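Local coordinates for protein NAD-dependent dehydrogenase (Rhizobium meliloti, PDB 4Z0P) that reduces glyoxylate and hydroxypyruvate with NADPH as the hydride donor, at residues A139-G144 and M162-I167; G186-L191 and F216-R221. All coordinates share one frame; numbering follows the deposited sequence.

Contact 1: residues A139-G144 and M162-I167; sequences ADVTVG and MGFKVI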
loop_
_atom_site.group_PDB
_atom_site.type_symbol
_atom_site.label_atom_id
_atom_site.label_comp_id
_atom_site.label_asym_id
_atom_site.label_seq_id
_atom_site.Cartn_x
_atom_site.Cartn_y
_atom_site.Cartn_z
ATOM N N ALA A 139 3.729 -12.771 -2.052
ATOM C CA ALA A 139 4.247 -13.762 -2.994
ATOM C C ALA A 139 3.273 -14.916 -3.287
ATOM O O ALA A 139 3.409 -15.610 -4.290
ATOM C CB ALA A 139 5.592 -14.314 -2.519
ATOM N N ASP A 140 2.280 -15.095 -2.433
ATOM C CA ASP A 140 1.205 -16.094 -2.625
ATOM C C ASP A 140 0.128 -15.652 -3.624
ATOM O O ASP A 140 -0.740 -16.455 -3.972
ATOM C CB ASP A 140 0.507 -16.383 -1.290
ATOM C CG ASP A 140 1.435 -16.991 -0.244
ATOM O OD1 ASP A 140 2.340 -17.779 -0.615
ATOM O OD2 ASP A 140 1.239 -16.695 0.973
ATOM N N VAL A 141 0.172 -14.391 -4.058
ATOM C CA VAL A 141 -0.835 -13.779 -4.948
ATOM C C VAL A 141 -0.174 -13.380 -6.258
ATOM O O VAL A 141 0.887 -12.745 -6.273
ATOM C CB VAL A 141 -1.459 -12.545 -4.286
ATOM C CG1 VAL A 141 -2.343 -11.722 -5.259
ATOM C CG2 VAL A 141 -2.258 -12.989 -3.068
ATOM N N THR A 142 -0.828 -13.741 -7.357
ATOM C CA THR A 142 -0.413 -13.273 -8.677
ATOM C C THR A 142 -1.288 -12.094 -9.080
ATOM O O THR A 142 -2.525 -12.220 -9.182
ATOM C CB THR A 142 -0.490 -14.389 -9.731
ATOM O OG1 THR A 142 0.459 -15.416 -9.390
ATOM C CG2 THR A 142 -0.129 -13.836 -11.093
ATOM N N VAL A 143 -0.647 -10.952 -9.269
ATOM C CA VAL A 143 -1.310 -9.754 -9.814
ATOM C C VAL A 143 -1.081 -9.763 -11.310
ATOM O O VAL A 143 0.065 -9.860 -11.778
ATOM C CB VAL A 143 -0.763 -8.450 -9.217
ATOM C CG1 VAL A 143 -1.510 -7.243 -9.788
ATOM C CG2 VAL A 143 -0.853 -8.470 -7.688
ATOM N N GLY A 144 -2.165 -9.667 -12.058
ATOM C CA GLY A 144 -2.091 -9.650 -13.510
ATOM C C GLY A 144 -2.549 -8.291 -13.989
ATOM O O GLY A 144 -3.668 -7.899 -13.689
ATOM N N MET A 162 7.537 -5.236 -3.914
ATOM C CA MET A 162 6.875 -5.446 -2.624
ATOM C C MET A 162 6.579 -6.910 -2.326
ATOM O O MET A 162 6.115 -7.231 -1.229
ATOM C CB MET A 162 5.595 -4.621 -2.548
ATOM C CG MET A 162 5.831 -3.149 -2.218
ATOM S SD MET A 162 6.523 -2.882 -0.596
ATOM C CE MET A 162 5.211 -3.539 0.446
ATOM N N GLY A 163 6.827 -7.787 -3.297
ATOM C CA GLY A 163 6.761 -9.236 -3.107
ATOM C C GLY A 163 5.686 -9.951 -3.916
ATOM O O GLY A 163 5.673 -11.177 -3.946
ATOM N N PHE A 164 4.759 -9.225 -4.556
ATOM C CA PHE A 164 3.756 -9.888 -5.378
ATOM C C PHE A 164 4.385 -10.622 -6.553
ATOM O O PHE A 164 5.419 -10.215 -7.085
ATOM C CB PHE A 164 2.732 -8.892 -5.928
ATOM C CG PHE A 164 1.800 -8.324 -4.884
ATOM C CD1 PHE A 164 0.682 -9.038 -4.496
ATOM C CD2 PHE A 164 2.031 -7.069 -4.320
ATOM C CE1 PHE A 164 -0.184 -8.541 -3.530
ATOM C CE2 PHE A 164 1.160 -6.564 -3.355
ATOM C CZ PHE A 164 0.051 -7.295 -2.965
ATOM N N LYS A 165 3.761 -11.728 -6.948
ATOM C CA LYS A 165 4.032 -12.300 -8.263
ATOM C C LYS A 165 3.284 -11.440 -9.247
ATOM O O LYS A 165 2.096 -11.176 -9.047
ATOM C CB LYS A 165 3.566 -13.760 -8.313
ATOM C CG LYS A 165 3.765 -14.427 -9.664
ATOM C CD LYS A 165 5.162 -15.010 -9.818
ATOM C CE LYS A 165 5.329 -15.668 -11.178
ATOM N NZ LYS A 165 5.289 -14.674 -12.281
ATOM N N VAL A 166 3.931 -11.035 -10.327
ATOM C CA VAL A 166 3.299 -10.114 -11.270
ATOM C C VAL A 166 3.462 -10.621 -12.674
ATOM O O VAL A 166 4.556 -11.015 -13.073
ATOM C CB VAL A 166 3.898 -8.688 -11.162
ATOM C CG1 VAL A 166 3.149 -7.751 -12.090
ATOM C CG2 VAL A 166 3.832 -8.162 -9.739
ATOM N N ILE A 167 2.370 -10.586 -13.420
ATOM C CA ILE A 167 2.403 -10.847 -14.849
ATOM C C ILE A 167 1.640 -9.735 -15.569
ATOM O O ILE A 167 0.786 -9.088 -14.983
ATOM C CB ILE A 167 1.822 -12.241 -15.204
ATOM C CG1 ILE A 167 0.355 -12.388 -14.739
ATOM C CG2 ILE A 167 2.685 -13.324 -14.590
ATOM C CD1 ILE A 167 -0.286 -13.725 -15.047
#
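Three backbone hydrogen bonds join Val141 and Val143 to Lys165 and Ile167. Lys165 N reaches Val141 O at 3.1 Å, the least straight of the three (140°). Val143 N then gives to Lys165 O at 2.8 Å, and Ile167 N to Val143 O at 2.9 Å, so Val143 uses both its amide and its carbonyl on one neighbour. CA-H...O contacts fill in between, as from Thr142 CA to Lys165 O. Strands 142-146 and 165-169 thus run parallel, tied by helix 150-161 in the right-handed beta-alpha-beta unit that opens a Rossmann fold; Gly163, at positive phi, ends that helix in a Schellman motif. Apolar packing gathers round the Phe164 ring. With Val143 CG1 anti to its backbone N (chi1 -178°), the other branch, CG2, lies beside the N and meets CD1 of the Phe164 ring obliquely at 3.6 Å, while Val141 CB lies at the ring edge. On the sheet face of Thr142, OG1 rests 3.5 Å from Lys165 CG, and CG2 touches the CG1 and CD1 of Ile167. An alanine at Thr142 would take away both branches and would probably leave a gap beside Ile167 and the lysine stem. Lys165 bends away to a salt bridge with Glu180.

Contact 2: residues G186-L191 and F216-R221; sequences GLDAFL and FAKLSR
A helix-to-loop seam beside the parallel sheet of the Rossmann-type coenzyme domain supplies this contact, where Leu191 of helix 187-193 packs on Lys218 and Leu219 in the loop that follows helix 213-216. Leu191 reaches out with two methyls, each to a different residue. CD2 meets Leu219 CD2 at 3.7 Å, a methyl-to-methyl contact between obliquely crossing side chains, and CD1 rests 4.0 Å from Lys218 CB. Both leucines have CG beside the backbone N (chi1 -66° for Leu191), which turns their branches into the seam. The backbones close in as well: Leu219 CA points its hydrogen at Leu191 O over 3.3 Å, with an angle at H of 157°.

In the fold, helix 187-193 is the connection that leads from strand 180-182, at one border of the parallel sheet, back across to strand 196-199 on the far side of strand 142-146, and the loop heads for strand 229-232 next to it. A type I turn from Phe216 to Leu219 brings Lys218 and Leu219 round to the helix, and beyond it Ser220 is hydrogen-bonded through its backbone to Thr194, just after the helix.

Toward the surface the chemistry becomes polar. The Lys218 stem passes across the Asp188 carboxylate, its CD 3.4 Å from Asp188 OD1, and CE lies near both carboxylate oxygens. The chain stays extended until it bends at its last torsion (chi4 91°), and Lys218 NZ ends 4.5 Å from Asp188 OD1, too far for a salt bridge. A water spans this gap, donating to Asp188 OD1 at 2.8 Å and weakly accepting from Lys218 NZ.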
loop_
_atom_site.group_PDB
_atom_site.type_symbol
_atom_site.label_atom_id
_atom_site.label_comp_id
_atom_site.label_asym_id
_atom_site.label_seq_id
_atom_site.Cartn_x
_atom_site.Cartn_y
_atom_site.Cartn_z
ATOM N N GLY A 186 -2.336 -14.543 -25.812
ATOM C CA GLY A 186 -2.116 -15.142 -24.491
ATOM C C GLY A 186 -3.101 -14.741 -23.420
ATOM O O GLY A 186 -2.901 -15.096 -22.257
ATOM N N LEU A 187 -4.156 -14.010 -23.768
ATOM C CA LEU A 187 -5.093 -13.496 -22.743
ATOM C C LEU A 187 -5.620 -14.583 -21.809
ATOM O O LEU A 187 -5.567 -14.435 -20.572
ATOM C CB LEU A 187 -6.275 -12.785 -23.418
ATOM C CG LEU A 187 -7.319 -12.186 -22.448
ATOM C CD1 LEU A 187 -6.765 -11.157 -21.474
ATOM C CD2 LEU A 187 -8.430 -11.563 -23.263
ATOM N N ASP A 188 -6.133 -15.674 -22.389
ATOM C CA ASP A 188 -6.728 -16.725 -21.553
ATOM C C ASP A 188 -5.742 -17.388 -20.591
ATOM O O ASP A 188 -6.089 -17.662 -19.422
ATOM C CB ASP A 188 -7.496 -17.735 -22.414
ATOM C CG ASP A 188 -8.854 -17.185 -22.891
ATOM O OD1 ASP A 188 -9.197 -15.999 -22.640
ATOM O OD2 ASP A 188 -9.592 -17.950 -23.522
ATOM N N ALA A 189 -4.514 -17.624 -21.048
ATOM C CA ALA A 189 -3.483 -18.203 -20.184
ATOM C C ALA A 189 -3.142 -17.231 -19.048
ATOM O O ALA A 189 -2.997 -17.628 -17.883
ATOM C CB ALA A 189 -2.248 -18.538 -21.000
ATOM N N PHE A 190 -3.016 -15.955 -19.407
ATOM C CA PHE A 190 -2.795 -14.877 -18.446
ATOM C C PHE A 190 -3.911 -14.795 -17.398
ATOM O O PHE A 190 -3.627 -14.768 -16.206
ATOM C CB PHE A 190 -2.575 -13.551 -19.202
ATOM C CG PHE A 190 -2.828 -12.307 -18.391
ATOM C CD1 PHE A 190 -4.095 -11.763 -18.330
ATOM C CD2 PHE A 190 -1.790 -11.635 -17.756
ATOM C CE1 PHE A 190 -4.333 -10.609 -17.587
ATOM C CE2 PHE A 190 -2.027 -10.465 -17.038
ATOM C CZ PHE A 190 -3.302 -9.959 -16.948
ATOM N N LEU A 191 -5.166 -14.793 -17.833
ATOM C CA LEU A 191 -6.302 -14.707 -16.895
ATOM C C LEU A 191 -6.319 -15.880 -15.929
ATOM O O LEU A 191 -6.531 -15.690 -14.731
ATOM C CB LEU A 191 -7.628 -14.649 -17.656
ATOM C CG LEU A 191 -7.858 -13.393 -18.491
ATOM C CD1 LEU A 191 -9.051 -13.591 -19.414
ATOM C CD2 LEU A 191 -8.067 -12.158 -17.615
ATOM N N PHE A 216 -14.201 -12.416 -16.130
ATOM C CA PHE A 216 -14.053 -12.670 -14.685
ATOM C C PHE A 216 -14.091 -14.177 -14.363
ATOM O O PHE A 216 -13.356 -14.632 -13.471
ATOM C CB PHE A 216 -15.131 -11.945 -13.877
ATOM C CG PHE A 216 -15.164 -10.431 -14.082
ATOM C CD1 PHE A 216 -13.986 -9.682 -14.167
ATOM C CD2 PHE A 216 -16.373 -9.767 -14.205
ATOM C CE1 PHE A 216 -14.021 -8.307 -14.361
ATOM C CE2 PHE A 216 -16.417 -8.393 -14.402
ATOM C CZ PHE A 216 -15.248 -7.666 -14.503
ATOM N N ALA A 217 -14.913 -14.927 -15.100
ATOM C CA ALA A 217 -14.990 -16.390 -14.967
ATOM C C ALA A 217 -13.707 -17.151 -15.345
ATOM O O ALA A 217 -13.553 -18.305 -14.962
ATOM C CB ALA A 217 -16.164 -16.924 -15.761
ATOM N N LYS A 218 -12.816 -16.509 -16.104
ATOM C CA LYS A 218 -11.538 -17.102 -16.486
ATOM C C LYS A 218 -10.403 -16.801 -15.516
ATOM O O LYS A 218 -9.346 -17.417 -15.610
ATOM C CB LYS A 218 -11.149 -16.669 -17.900
ATOM C CG LYS A 218 -12.067 -17.237 -18.970
ATOM C CD LYS A 218 -11.603 -16.728 -20.333
ATOM C CE LYS A 218 -12.500 -17.199 -21.471
ATOM N NZ LYS A 218 -13.582 -16.218 -21.739
ATOM N N LEU A 219 -10.625 -15.896 -14.565
ATOM C CA LEU A 219 -9.612 -15.587 -13.546
ATOM C C LEU A 219 -9.383 -16.765 -12.621
ATOM O O LEU A 219 -10.237 -17.641 -12.479
ATOM C CB LEU A 219 -10.019 -14.336 -12.771
ATOM C CG LEU A 219 -9.999 -13.039 -13.591
ATOM C CD1 LEU A 219 -10.631 -11.867 -12.827
ATOM C CD2 LEU A 219 -8.571 -12.666 -13.965
ATOM N N SER A 220 -8.204 -16.810 -12.022
ATOM C CA SER A 220 -7.858 -17.910 -11.142
ATOM C C SER A 220 -8.746 -18.018 -9.911
ATOM O O SER A 220 -9.053 -17.009 -9.257
ATOM C CB SER A 220 -6.407 -17.792 -10.677
ATOM O OG SER A 220 -6.058 -18.991 -9.995
ATOM N N ARG A 221 -9.119 -19.255 -9.585
ATOM C CA ARG A 221 -9.736 -19.568 -8.276
ATOM C C ARG A 221 -8.782 -20.326 -7.377
ATOM O O ARG A 221 -9.193 -20.789 -6.323
ATOM C CB ARG A 221 -11.007 -20.361 -8.477
ATOM C CG ARG A 221 -11.812 -19.762 -9.629
ATOM C CD ARG A 221 -13.284 -19.987 -9.514
ATOM N NE ARG A 221 -13.800 -19.275 -8.357
ATOM C CZ ARG A 221 -14.235 -18.014 -8.327
ATOM N NH1 ARG A 221 -14.706 -17.569 -7.171
ATOM N NH2 ARG A 221 -14.247 -17.210 -9.409
HETATM O O HOH W 1 -11.329 -14.743 -23.914
#

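Both contacts belong to the coenzyme-binding domain, yet they hold different layers of it. Contact 1 lies largely buried within the parallel sheet and depends on backbone hydrogen bonds between neighbouring strands; contact 2 joins a helix to a loop, relies on side-chain packing and a close CA-H...O approach, and grades from buried leucines to an exposed pair of opposite charges linked only weakly through a water. Their lysines differ accordingly: Lys165 has a salt bridge beyond its contact, whereas Lys218 meets its carboxylate mainly through its stem. The two meet at Phe190 of helix 187-193; its CZ packs 3.5 Å from Gly144 C, while Ile167 CD1 touches the Phe190 carbonyl; the helix therefore faces the sheet with Phe190 and the loop with Leu191.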